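Local coordinates for protein beta-galactosidase (Trichoderma reesei, PDB 3OG2) that probably hydrolyses terminal non-reducing beta-D-galactose residues from beta-D-galactosides, as a secreted, N-glycosylated glycoside hydrolase of family 35, at residues A[132-136]-A[688-692]; A[137-141]-A[790-794]; A[128-132]-A[146-150]; A[784-788]-A[799-803]. All coordinates share one frame; numbering follows the deposited sequence. Where two conformers were deposited one is given.

Contact 1: residues A[132-136]-A[688-692]; sequences LQRVK and SNNTY. With NAG (2-acetamido-2-deoxy-beta-D-glucopyranose), chain E.
Asn689 carries an N-linked sugar and meets Arg134 and Lys136 of the facing loop around it. Its ND2, joined to C1 of the N-acetylglucosamine (NAG), spends its remaining hydrogen on Arg134 O (3.2 Å, N-H...O angle 150°). Arg134 then reaches the sugar itself: NE of Arg134 donates to the acetamido O7 of NAG (3.0 Å), which lies at the guanidinium edge, in its plane, while NH1 pairs with Glu830 and the carbonyl of Ser704. From the other flank the extended Lys136 chain crosses Asn689, its CE lying 3.1 Å from Asn689 OD1, and NZ bonds to NAG O6. At the far end Thr691 OG1 gives its proton to Lys136 O at 2.8 Å; a chi1 of 45° sets the hydroxyl between backbone N and carbonyl carbon, facing that acceptor. One water bridges Gln133 OE1 and Asn690 ND2, two amides lying alongside with planes 70° apart. The loop before strand 803-811 completes their bonding: Gln133 NE2 donates to the carbonyls of Ala800 and Met798, and Asn690 ND2 also to Lys799 O. A leucine in place of Arg134 would probably leave O7 without this donor and Glu830 without its charged mate, and let the acetamido group turn more freely. Protein donors thus meet sugar acceptors on two flanks, consistent with a first sugar held between the loop that carries it and the family 35 loop facing it.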
loop_
_atom_site.group_PDB
_atom_site.type_symbol
_atom_site.label_atom_id
_atom_site.label_comp_id
_atom_site.label_asym_id
_atom_site.label_seq_id
_atom_site.Cartn_x
_atom_site.Cartn_y
_atom_site.Cartn_z
ATOM N N LEU A 132 -0.867 -16.813 -19.077
ATOM C CA LEU A 132 -2.298 -16.800 -19.429
ATOM C C LEU A 132 -2.531 -16.150 -20.772
ATOM O O LEU A 132 -3.617 -16.280 -21.336
ATOM C CB LEU A 132 -3.103 -16.098 -18.337
ATOM C CG LEU A 132 -3.382 -16.943 -17.086
ATOM C CD1 LEU A 132 -4.397 -16.179 -16.215
ATOM C CD2 LEU A 132 -3.818 -18.375 -17.217
ATOM N N GLN A 133 -1.539 -15.421 -21.365
ATOM C CA GLN A 133 -1.730 -14.987 -22.728
ATOM C C GLN A 133 -1.846 -16.168 -23.699
ATOM O O GLN A 133 -2.393 -15.963 -24.780
ATOM C CB GLN A 133 -0.570 -14.078 -23.192
ATOM C CG GLN A 133 -0.400 -12.843 -22.316
ATOM C CD GLN A 133 0.222 -11.674 -23.031
ATOM O OE1 GLN A 133 0.901 -11.853 -24.076
ATOM N NE2 GLN A 133 0.062 -10.438 -22.520
ATOM N N ARG A 134 -1.400 -17.354 -23.295
ATOM C CA ARG A 134 -1.492 -18.513 -24.144
ATOM C C ARG A 134 -2.753 -19.339 -23.863
ATOM O O ARG A 134 -2.929 -20.432 -24.400
ATOM C CB ARG A 134 -0.268 -19.405 -23.927
ATOM C CG ARG A 134 1.017 -18.626 -24.254
ATOM C CD ARG A 134 2.185 -19.583 -24.431
ATOM N NE ARG A 134 2.440 -20.532 -23.339
ATOM C CZ ARG A 134 3.270 -20.293 -22.312
ATOM N NH1 ARG A 134 3.924 -19.122 -22.225
ATOM N NH2 ARG A 134 3.492 -21.208 -21.367
ATOM N N VAL A 135 -3.655 -18.846 -23.018
ATOM C CA VAL A 135 -4.947 -19.517 -22.764
ATOM C C VAL A 135 -5.978 -18.879 -23.646
ATOM O O VAL A 135 -6.218 -17.680 -23.564
ATOM C CB VAL A 135 -5.284 -19.359 -21.270
ATOM C CG1 VAL A 135 -6.696 -19.871 -21.005
ATOM C CG2 VAL A 135 -4.283 -20.130 -20.426
ATOM N N LYS A 136 -6.607 -19.701 -24.503
ATOM C CA LYS A 136 -7.539 -19.107 -25.482
ATOM C C LYS A 136 -8.780 -18.533 -24.867
ATOM O O LYS A 136 -9.293 -17.508 -25.358
ATOM C CB LYS A 136 -7.937 -20.189 -26.492
ATOM C CG LYS A 136 -6.734 -20.703 -27.305
ATOM C CD LYS A 136 -7.143 -21.797 -28.335
ATOM C CE LYS A 136 -5.927 -22.558 -28.872
ATOM N NZ LYS A 136 -6.149 -23.876 -29.546
ATOM N N SER A 688 -0.560 -18.548 -32.891
ATOM C CA SER A 688 -0.632 -18.084 -31.510
ATOM C C SER A 688 -1.960 -18.488 -30.867
ATOM O O SER A 688 -2.944 -18.537 -31.561
ATOM C CB SER A 688 -0.466 -16.568 -31.422
ATOM O OG SER A 688 -0.552 -16.110 -30.059
ATOM N N ASN A 689 -1.955 -18.750 -29.565
ATOM C CA ASN A 689 -3.195 -18.967 -28.831
ATOM C C ASN A 689 -3.760 -17.653 -28.311
ATOM O O ASN A 689 -4.792 -17.704 -27.621
ATOM C CB ASN A 689 -2.919 -19.856 -27.614
ATOM C CG ASN A 689 -2.752 -21.297 -27.939
ATOM O OD1 ASN A 689 -3.002 -21.705 -29.083
ATOM N ND2 ASN A 689 -2.370 -22.166 -27.008
ATOM N N ASN A 690 -3.069 -16.558 -28.578
ATOM C CA ASN A 690 -3.516 -15.238 -28.144
ATOM C C ASN A 690 -4.747 -14.821 -28.950
ATOM O O ASN A 690 -4.688 -14.410 -30.092
ATOM C CB ASN A 690 -2.422 -14.196 -28.238
ATOM C CG ASN A 690 -2.832 -12.926 -27.492
ATOM O OD1 ASN A 690 -3.961 -12.506 -27.455
ATOM N ND2 ASN A 690 -1.870 -12.308 -26.800
ATOM N N THR A 691 -5.912 -14.960 -28.313
ATOM C CA THR A 691 -7.155 -14.692 -29.003
ATOM C C THR A 691 -7.485 -13.220 -28.933
ATOM O O THR A 691 -8.405 -12.748 -29.627
ATOM C CB THR A 691 -8.274 -15.536 -28.349
ATOM O OG1 THR A 691 -8.186 -15.453 -26.901
ATOM C CG2 THR A 691 -8.141 -17.010 -28.738
ATOM N N TYR A 692 -6.789 -12.421 -28.135
ATOM C CA TYR A 692 -7.060 -10.994 -28.013
ATOM C C TYR A 692 -6.349 -10.191 -29.096
ATOM O O TYR A 692 -6.845 -9.143 -29.491
ATOM C CB TYR A 692 -6.527 -10.526 -26.679
ATOM C CG TYR A 692 -6.749 -9.100 -26.297
ATOM C CD1 TYR A 692 -8.002 -8.626 -25.957
ATOM C CD2 TYR A 692 -5.713 -8.195 -26.267
ATOM C CE1 TYR A 692 -8.214 -7.312 -25.605
ATOM C CE2 TYR A 692 -5.883 -6.881 -25.912
ATOM C CZ TYR A 692 -7.141 -6.447 -25.582
ATOM O OH TYR A 692 -7.329 -5.123 -25.221
HETATM C C1 NAG E . -2.129 -23.640 -27.005
HETATM C C2 NAG E . -0.960 -24.169 -26.155
HETATM C C3 NAG E . -0.885 -25.684 -26.083
HETATM C C4 NAG E . -2.240 -26.330 -25.737
HETATM C C5 NAG E . -3.314 -25.669 -26.617
HETATM C C6 NAG E . -4.688 -26.278 -26.318
HETATM C C7 NAG E . 1.164 -23.037 -25.644
HETATM C C8 NAG E . 2.585 -22.938 -26.171
HETATM N N2 NAG E . 0.322 -23.626 -26.499
HETATM O O3 NAG E . 0.094 -26.133 -25.155
HETATM O O4 NAG E . -2.154 -27.735 -26.008
HETATM O O5 NAG E . -3.300 -24.236 -26.415
HETATM O O6 NAG E . -5.642 -26.081 -27.338
HETATM O O7 NAG E . 1.006 -22.910 -24.418
HETATM O O HOH W 1 0.797 -13.478 -26.478
HETATM O O HOH W 2 -5.320 -16.173 -25.539
#

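Contact 2: residues A[137-141]-A[790-794]; sequences GKLRT and NWTTG
Arg140 and Thr793 cross at about a right angle, with Thr793 OG1 sitting 3.5 Å above the centre of the guanidinium plane. The same threonine turns CG2 the other way, to 3.3 Å from Arg140 O and on towards the methyl of Thr141; a chi1 of -69° divides its two branches. At the guanidinium edge Arg140 NH1 donates to Asn790 O (2.9 Å), in the carbonyl plane and on a lone pair, and more weakly to Trp791 O. NH2 forms a salt bridge with Glu178, so bonds hold the edge while the Thr793 hydroxyl packs over a face. Leu139 crosses Asn790 nearly perpendicularly, Leu139 CD1 being 3.7 Å from Asn790 OD1, an oxygen that accepts from Met798 N. A water takes hydrogens from Asn790 ND2 and Gly794 N and donates to Leu139 O, bridging the two loops. Thr141 OG1 closes back on Lys138 O at 2.7 Å across a type II beta turn, which presents Arg140 to its partner. The Trp791 side chain leaves the backbone away from the facing loop; its NE1 bonds to Glu180, a galactose-binding residue. Loop thus pairs with loop, fastening a turn of the family 35 TIM-barrel region to a loop that reaches the galactose pocket.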
loop_
_atom_site.group_PDB
_atom_site.type_symbol
_atom_site.label_atom_id
_atom_site.label_comp_id
_atom_site.label_asym_id
_atom_site.label_seq_id
_atom_site.Cartn_x
_atom_site.Cartn_y
_atom_site.Cartn_z
ATOM N N GLY A 137 -9.323 -19.187 -23.843
ATOM C CA GLY A 137 -10.626 -18.749 -23.325
ATOM C C GLY A 137 -10.569 -17.408 -22.634
ATOM O O GLY A 137 -9.505 -16.907 -22.223
ATOM N N LYS A 138 -11.766 -16.832 -22.457
ATOM C CA LYS A 138 -11.831 -15.543 -21.793
ATOM C C LYS A 138 -11.512 -15.641 -20.294
ATOM O O LYS A 138 -12.038 -16.495 -19.549
ATOM C CB LYS A 138 -13.229 -14.926 -21.950
ATOM C CG LYS A 138 -13.621 -14.696 -23.401
ATOM C CD LYS A 138 -12.962 -13.452 -23.961
ATOM C CE LYS A 138 -13.482 -13.129 -25.356
ATOM N NZ LYS A 138 -14.915 -13.491 -25.536
ATOM N N LEU A 139 -10.649 -14.728 -19.860
ATOM C CA LEU A 139 -10.216 -14.743 -18.471
ATOM C C LEU A 139 -11.329 -14.300 -17.549
ATOM O O LEU A 139 -12.182 -13.465 -17.942
ATOM C CB LEU A 139 -8.981 -13.827 -18.289
ATOM C CG LEU A 139 -7.857 -14.089 -19.296
ATOM C CD1 LEU A 139 -6.727 -13.087 -19.131
ATOM C CD2 LEU A 139 -7.338 -15.523 -19.277
ATOM N N ARG A 140 -11.360 -14.833 -16.321
ATOM C CA ARG A 140 -12.359 -14.484 -15.310
ATOM C C ARG A 140 -13.748 -14.892 -15.799
ATOM O O ARG A 140 -14.740 -14.251 -15.462
ATOM C CB ARG A 140 -12.371 -12.994 -14.922
ATOM C CG ARG A 140 -10.964 -12.554 -14.436
ATOM C CD ARG A 140 -10.918 -11.069 -14.154
ATOM N NE ARG A 140 -11.745 -10.783 -12.945
ATOM C CZ ARG A 140 -12.169 -9.540 -12.651
ATOM N NH1 ARG A 140 -11.870 -8.515 -13.463
ATOM N NH2 ARG A 140 -12.898 -9.375 -11.568
ATOM N N THR A 141 -13.804 -15.993 -16.538
ATOM C CA THR A 141 -15.084 -16.644 -16.877
ATOM C C THR A 141 -14.968 -18.127 -16.592
ATOM O O THR A 141 -13.875 -18.598 -16.236
ATOM C CB THR A 141 -15.452 -16.461 -18.348
ATOM O OG1 THR A 141 -14.624 -17.293 -19.175
ATOM C CG2 THR A 141 -15.335 -15.007 -18.796
ATOM N N ASN A 790 -6.792 -6.580 -16.109
ATOM C CA ASN A 790 -7.930 -7.222 -16.770
ATOM C C ASN A 790 -9.181 -6.948 -15.960
ATOM O O ASN A 790 -9.928 -7.838 -15.542
ATOM C CB ASN A 790 -7.666 -8.741 -16.885
ATOM C CG ASN A 790 -8.450 -9.351 -18.031
ATOM O OD1 ASN A 790 -7.876 -9.567 -19.099
ATOM N ND2 ASN A 790 -9.747 -9.650 -17.860
ATOM N N TRP A 791 -9.430 -5.634 -15.747
ATOM C CA TRP A 791 -10.469 -5.223 -14.818
ATOM C C TRP A 791 -11.861 -5.483 -15.327
ATOM O O TRP A 791 -12.801 -5.627 -14.526
ATOM C CB TRP A 791 -10.312 -3.725 -14.443
ATOM C CG TRP A 791 -11.239 -3.407 -13.311
ATOM C CD1 TRP A 791 -11.004 -3.583 -11.980
ATOM C CD2 TRP A 791 -12.554 -2.854 -13.415
ATOM N NE1 TRP A 791 -12.076 -3.184 -11.252
ATOM C CE2 TRP A 791 -13.057 -2.726 -12.094
ATOM C CE3 TRP A 791 -13.302 -2.477 -14.555
ATOM C CZ2 TRP A 791 -14.315 -2.220 -11.843
ATOM C CZ3 TRP A 791 -14.579 -1.963 -14.290
ATOM C CH2 TRP A 791 -15.033 -1.854 -12.965
ATOM N N THR A 792 -12.090 -5.567 -16.617
ATOM C CA THR A 792 -13.449 -5.785 -17.165
ATOM C C THR A 792 -13.487 -7.225 -17.679
ATOM O O THR A 792 -12.870 -7.594 -18.680
ATOM C CB THR A 792 -13.728 -4.841 -18.305
ATOM O OG1 THR A 792 -13.645 -3.480 -17.795
ATOM C CG2 THR A 792 -15.109 -5.065 -18.907
ATOM N N THR A 793 -14.221 -8.071 -17.002
ATOM C CA THR A 793 -14.408 -9.463 -17.417
ATOM C C THR A 793 -14.952 -9.532 -18.834
ATOM O O THR A 793 -15.940 -8.858 -19.157
ATOM C CB THR A 793 -15.359 -10.130 -16.405
ATOM O OG1 THR A 793 -14.660 -10.241 -15.139
ATOM C CG2 THR A 793 -15.749 -11.502 -16.882
ATOM N N GLY A 794 -14.316 -10.324 -19.693
ATOM C CA GLY A 794 -14.817 -10.490 -21.058
ATOM C C GLY A 794 -14.019 -9.627 -22.029
ATOM O O GLY A 794 -14.173 -9.834 -23.221
HETATM O O HOH W 3 -11.656 -11.314 -19.599
#

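Contact 3: residues A[128-132]-A[146-150]; sequences FPGWL and YLHAT
Leu132 and Ala149 make a tight part of this contact: Leu132 CD2 comes within 3.6 Å of Ala149 CB, on the helix flank facing the 3-10 turn. The other methyl, Leu132 CD1, meets the edge of the Tyr146 ring, 4.0 Å from Tyr146 CE1 and near the ring plane, and also lies over one face of the Phe128 ring. Phe128 and Tyr146 close the other tight end. Their rings are oblique, with centroids 5.6 Å apart and planes at 66°, and the side chains cross at about a right angle; Phe128 CE1 approaches Tyr146 OH to 3.3 Å, and Phe128 CZ lies 3.7 Å from Tyr146 CE1. Tyr146 gets there because CG stands anti to the backbone N (chi1 169°), which swings the ring from the helix across to Phe128, while Thr150 CG2 rests over one ring face. Packing is looser at Trp131. Trp131 CZ3 is 4.2 Å from Ala149 CB, and Ala149 O lies in the plane of the indole at its edge, 3.8 Å from Trp131 CH2. The indole NE1 is bound to Glu83 O, and Pro129 CB lies over one face. Ala149 itself is partly exposed, and the preceding residue, His148, is exposed to solvent, so the solvent side begins just beyond Ala149. Such a short-range packing joins the loop following strand 110-116 to the start of helix 144-163, as in the beta-alpha units of a TIM barrel.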
loop_
_atom_site.group_PDB
_atom_site.type_symbol
_atom_site.label_atom_id
_atom_site.label_comp_id
_atom_site.label_asym_id
_atom_site.label_seq_id
_atom_site.Cartn_x
_atom_site.Cartn_y
_atom_site.Cartn_z
ATOM N N PHE A 128 -2.309 -11.974 -12.924
ATOM C CA PHE A 128 -2.266 -13.124 -13.810
ATOM C C PHE A 128 -0.844 -13.329 -14.354
ATOM O O PHE A 128 -0.295 -12.383 -14.938
ATOM C CB PHE A 128 -3.201 -12.883 -15.018
ATOM C CG PHE A 128 -4.684 -13.010 -14.698
ATOM C CD1 PHE A 128 -5.150 -13.751 -13.622
ATOM C CD2 PHE A 128 -5.585 -12.365 -15.562
ATOM C CE1 PHE A 128 -6.538 -13.895 -13.405
ATOM C CE2 PHE A 128 -6.951 -12.555 -15.333
ATOM C CZ PHE A 128 -7.426 -13.332 -14.294
ATOM N N PRO A 129 -0.286 -14.524 -14.252
ATOM C CA PRO A 129 1.007 -14.786 -14.893
ATOM C C PRO A 129 0.896 -14.598 -16.417
ATOM O O PRO A 129 -0.141 -14.854 -17.066
ATOM C CB PRO A 129 1.287 -16.256 -14.606
ATOM C CG PRO A 129 0.447 -16.543 -13.375
ATOM C CD PRO A 129 -0.800 -15.707 -13.551
ATOM N N GLY A 130 1.998 -14.173 -17.046
ATOM C CA GLY A 130 1.969 -13.876 -18.481
ATOM C C GLY A 130 1.643 -15.102 -19.343
ATOM O O GLY A 130 1.211 -14.923 -20.492
ATOM N N TRP A 131 1.858 -16.325 -18.803
ATOM C CA TRP A 131 1.453 -17.484 -19.601
ATOM C C TRP A 131 -0.052 -17.610 -19.778
ATOM O O TRP A 131 -0.459 -18.399 -20.648
ATOM C CB TRP A 131 2.088 -18.728 -19.017
ATOM C CG TRP A 131 2.035 -18.987 -17.550
ATOM C CD1 TRP A 131 2.990 -18.697 -16.650
ATOM C CD2 TRP A 131 0.975 -19.641 -16.848
ATOM N NE1 TRP A 131 2.629 -19.094 -15.402
ATOM C CE2 TRP A 131 1.396 -19.686 -15.484
ATOM C CE3 TRP A 131 -0.267 -20.203 -17.199
ATOM C CZ2 TRP A 131 0.631 -20.253 -14.457
ATOM C CZ3 TRP A 131 -1.007 -20.758 -16.150
ATOM C CH2 TRP A 131 -0.560 -20.782 -14.814
ATOM N N LEU A 132 -0.867 -16.813 -19.077
ATOM C CA LEU A 132 -2.298 -16.800 -19.429
ATOM C C LEU A 132 -2.531 -16.150 -20.772
ATOM O O LEU A 132 -3.617 -16.280 -21.336
ATOM C CB LEU A 132 -3.103 -16.098 -18.337
ATOM C CG LEU A 132 -3.382 -16.943 -17.086
ATOM C CD1 LEU A 132 -4.397 -16.179 -16.215
ATOM C CD2 LEU A 132 -3.818 -18.375 -17.217
ATOM N N TYR A 146 -9.236 -21.420 -18.728
ATOM C CA TYR A 146 -8.950 -20.414 -17.703
ATOM C C TYR A 146 -9.133 -21.038 -16.326
ATOM O O TYR A 146 -8.248 -20.967 -15.450
ATOM C CB TYR A 146 -9.834 -19.138 -17.858
ATOM C CG TYR A 146 -9.641 -18.291 -16.587
ATOM C CD1 TYR A 146 -8.420 -17.625 -16.388
ATOM C CD2 TYR A 146 -10.626 -18.216 -15.601
ATOM C CE1 TYR A 146 -8.223 -16.863 -15.244
ATOM C CE2 TYR A 146 -10.423 -17.489 -14.460
ATOM C CZ TYR A 146 -9.214 -16.813 -14.284
ATOM O OH TYR A 146 -9.029 -16.104 -13.118
ATOM N N LEU A 147 -10.304 -21.642 -16.062
ATOM C CA LEU A 147 -10.582 -22.159 -14.712
ATOM C C LEU A 147 -9.500 -23.131 -14.279
ATOM O O LEU A 147 -8.935 -23.065 -13.184
ATOM C CB LEU A 147 -11.917 -22.940 -14.646
ATOM C CG LEU A 147 -13.163 -22.049 -14.746
ATOM C CD1 LEU A 147 -14.374 -22.930 -14.537
ATOM C CD2 LEU A 147 -13.152 -20.909 -13.725
ATOM N N HIS A 148 -9.189 -24.072 -15.196
ATOM C CA HIS A 148 -8.255 -25.101 -14.771
ATOM C C HIS A 148 -6.841 -24.536 -14.709
ATOM O O HIS A 148 -6.026 -25.027 -13.914
ATOM C CB HIS A 148 -8.433 -26.318 -15.682
ATOM C CG HIS A 148 -9.803 -26.914 -15.531
ATOM N ND1 HIS A 148 -10.516 -27.025 -14.359
ATOM C CD2 HIS A 148 -10.548 -27.462 -16.520
ATOM C CE1 HIS A 148 -11.685 -27.614 -14.620
ATOM N NE2 HIS A 148 -11.700 -27.867 -15.897
ATOM N N ALA A 149 -6.524 -23.449 -15.430
ATOM C CA ALA A 149 -5.230 -22.770 -15.270
ATOM C C ALA A 149 -5.065 -22.189 -13.863
ATOM O O ALA A 149 -3.923 -22.032 -13.435
ATOM C CB ALA A 149 -5.062 -21.662 -16.299
ATOM N N THR A 150 -6.169 -21.895 -13.159
ATOM C CA THR A 150 -6.087 -21.300 -11.806
ATOM C C THR A 150 -6.023 -22.340 -10.692
ATOM O O THR A 150 -5.759 -22.000 -9.525
ATOM C CB THR A 150 -7.286 -20.387 -11.503
ATOM O OG1 THR A 150 -8.482 -21.165 -11.339
ATOM C CG2 THR A 150 -7.505 -19.309 -12.544
#

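Contact 4: residues A[784-788]-A[799-803]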
loop_
_atom_site.group_PDB
_atom_site.type_symbol
_atom_site.label_atom_id
_atom_site.label_comp_id
_atom_site.label_asym_id
_atom_site.label_seq_id
_atom_site.Cartn_x
_atom_site.Cartn_y
_atom_site.Cartn_z
ATOM N N SER A 784 9.294 -3.444 -21.796
ATOM C CA SER A 784 7.945 -3.660 -21.311
ATOM C C SER A 784 7.817 -3.035 -19.937
ATOM O O SER A 784 8.691 -3.286 -19.078
ATOM C CB SER A 784 7.605 -5.155 -21.181
ATOM O OG SER A 784 6.290 -5.254 -20.577
ATOM N N THR A 785 6.756 -2.263 -19.735
ATOM C CA THR A 785 6.541 -1.700 -18.381
ATOM C C THR A 785 5.570 -2.577 -17.608
ATOM O O THR A 785 5.059 -2.169 -16.561
ATOM C CB THR A 785 6.048 -0.248 -18.492
ATOM O OG1 THR A 785 4.952 -0.276 -19.428
ATOM C CG2 THR A 785 7.181 0.642 -19.006
ATOM N N GLY A 786 5.333 -3.789 -18.069
ATOM C CA GLY A 786 4.498 -4.781 -17.345
ATOM C C GLY A 786 3.363 -5.240 -18.226
ATOM O O GLY A 786 3.176 -4.710 -19.344
ATOM N N LEU A 787 2.587 -6.198 -17.785
ATOM C CA LEU A 787 1.404 -6.634 -18.530
ATOM C C LEU A 787 0.192 -5.888 -17.984
ATOM O O LEU A 787 0.146 -5.527 -16.777
ATOM C CB LEU A 787 1.219 -8.150 -18.329
ATOM C CG LEU A 787 2.461 -8.950 -18.767
ATOM C CD1 LEU A 787 2.204 -10.444 -18.613
ATOM C CD2 LEU A 787 2.840 -8.602 -20.206
ATOM N N ASP A 788 -0.753 -5.601 -18.859
ATOM C CA ASP A 788 -1.905 -4.819 -18.440
ATOM C C ASP A 788 -2.802 -5.624 -17.485
ATOM O O ASP A 788 -2.791 -6.864 -17.473
ATOM C CB ASP A 788 -2.746 -4.410 -19.659
ATOM C CG ASP A 788 -2.024 -3.400 -20.549
ATOM O OD1 ASP A 788 -1.053 -2.711 -20.137
ATOM O OD2 ASP A 788 -2.437 -3.222 -21.722
ATOM N N LYS A 799 -4.178 -9.796 -22.002
ATOM C CA LYS A 799 -3.506 -10.513 -23.087
ATOM C C LYS A 799 -2.843 -9.578 -24.079
ATOM O O LYS A 799 -2.292 -10.087 -25.066
ATOM C CB LYS A 799 -4.522 -11.428 -23.817
ATOM C CG LYS A 799 -5.058 -12.530 -22.884
ATOM C CD LYS A 799 -5.944 -13.485 -23.702
ATOM C CE LYS A 799 -6.518 -14.570 -22.795
ATOM N NZ LYS A 799 -7.607 -15.307 -23.540
ATOM N N ALA A 800 -2.860 -8.247 -23.869
ATOM C CA ALA A 800 -2.143 -7.370 -24.804
ATOM C C ALA A 800 -0.680 -7.793 -24.895
ATOM O O ALA A 800 -0.010 -7.816 -23.858
ATOM C CB ALA A 800 -2.241 -5.930 -24.350
ATOM N N PRO A 801 -0.179 -8.172 -26.046
ATOM C CA PRO A 801 1.190 -8.713 -26.105
ATOM C C PRO A 801 2.259 -7.654 -25.933
ATOM O O PRO A 801 2.027 -6.434 -25.991
ATOM C CB PRO A 801 1.260 -9.374 -27.477
ATOM C CG PRO A 801 0.182 -8.804 -28.262
ATOM C CD PRO A 801 -0.916 -8.320 -27.303
ATOM N N ARG A 802 3.461 -8.177 -25.767
ATOM C CA ARG A 802 4.657 -7.315 -25.715
ATOM C C ARG A 802 5.581 -7.784 -26.801
ATOM O O ARG A 802 5.818 -9.019 -26.928
ATOM C CB ARG A 802 5.365 -7.415 -24.370
ATOM C CG ARG A 802 4.395 -7.046 -23.228
ATOM C CD ARG A 802 4.138 -5.549 -23.242
ATOM N NE ARG A 802 3.253 -5.037 -22.203
ATOM C CZ ARG A 802 2.000 -4.607 -22.454
ATOM N NH1 ARG A 802 1.453 -4.706 -23.659
ATOM N NH2 ARG A 802 1.325 -4.090 -21.444
ATOM N N GLY A 803 6.143 -6.863 -27.597
ATOM C CA GLY A 803 7.065 -7.252 -28.641
ATOM C C GLY A 803 6.679 -6.526 -29.924
ATOM O O GLY A 803 6.444 -5.302 -29.932
HETATM O O HOH W 4 -0.635 -7.120 -21.239
HETATM O O HOH W 5 -0.648 -2.740 -23.740
#
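The loop between strands 775-782 and 803-811 of the all-beta region folds back on itself here, and Arg802 near its end grips the backbone near its beginning. The guanidinium takes the carbonyl side-on: Arg802 NE and NH2 each donate to Gly786 O at 2.9 Å, both with the acceptor near the guanidinium plane. The carbonyl is met in its own plane by NH2, whereas NE comes in tilted by 31°. Arg802 NH2 also forms a salt bridge with Asp788 OD1 at 3.0 Å, a bent and weak hydrogen bond, with carboxylate and guanidinium planes 69° apart. NH1 turns back to Pro801 O and binds a water that donates to Asp788 OD2 at 2.7 Å. The Arg802 chain bends at chi2 (-72°), which brings its CG against Leu787 CD2 (3.7 Å) and its CD beside Ser784 OG (3.4 Å). That hydroxyl accepts from Gly786 N, an ST turn that fixes the glycine and presents its carbonyl to the arginine. A second water joins Asp788 N to Ala800 O. Replacing Arg802 by a methionine would probably leave Gly786 O without its two donors and Asp788 without its charge partner, freeing the loop's two ends to separate. Gly786 has backbone angles that favour glycine. Pro801 O accepts from Gln733 NE2, and Leu787 N bonds to Ser124 OG, joining the loop to the family 35 region. Between its two strands the loop is closed by an arginine with a side-on, two-nitrogen grip of one backbone carbonyl.

In the fold
Contacts 3 and 4 are buried, contacts 1 and 2 only partly so, and contact 1 lies at the glycosylated surface. Contacts 1, 2 and 3 all draw on the loop between strand 110-116 and helix 144-163, contacts 1 and 3 sharing Leu132, while contacts 2 and 4 use the long loop between strands 775-782 and 803-811. Contact 3 is apolar and local; contacts 1 and 2 join segments distant in sequence through polar bonds and waters, and contact 4 is a short-range salt bridge with backbone grips. Lys799 ties contact 4 to contacts 1 and 2, whereas contact 3 adjoins by packing, Gly130 on Leu787 and Phe128 on Arg140.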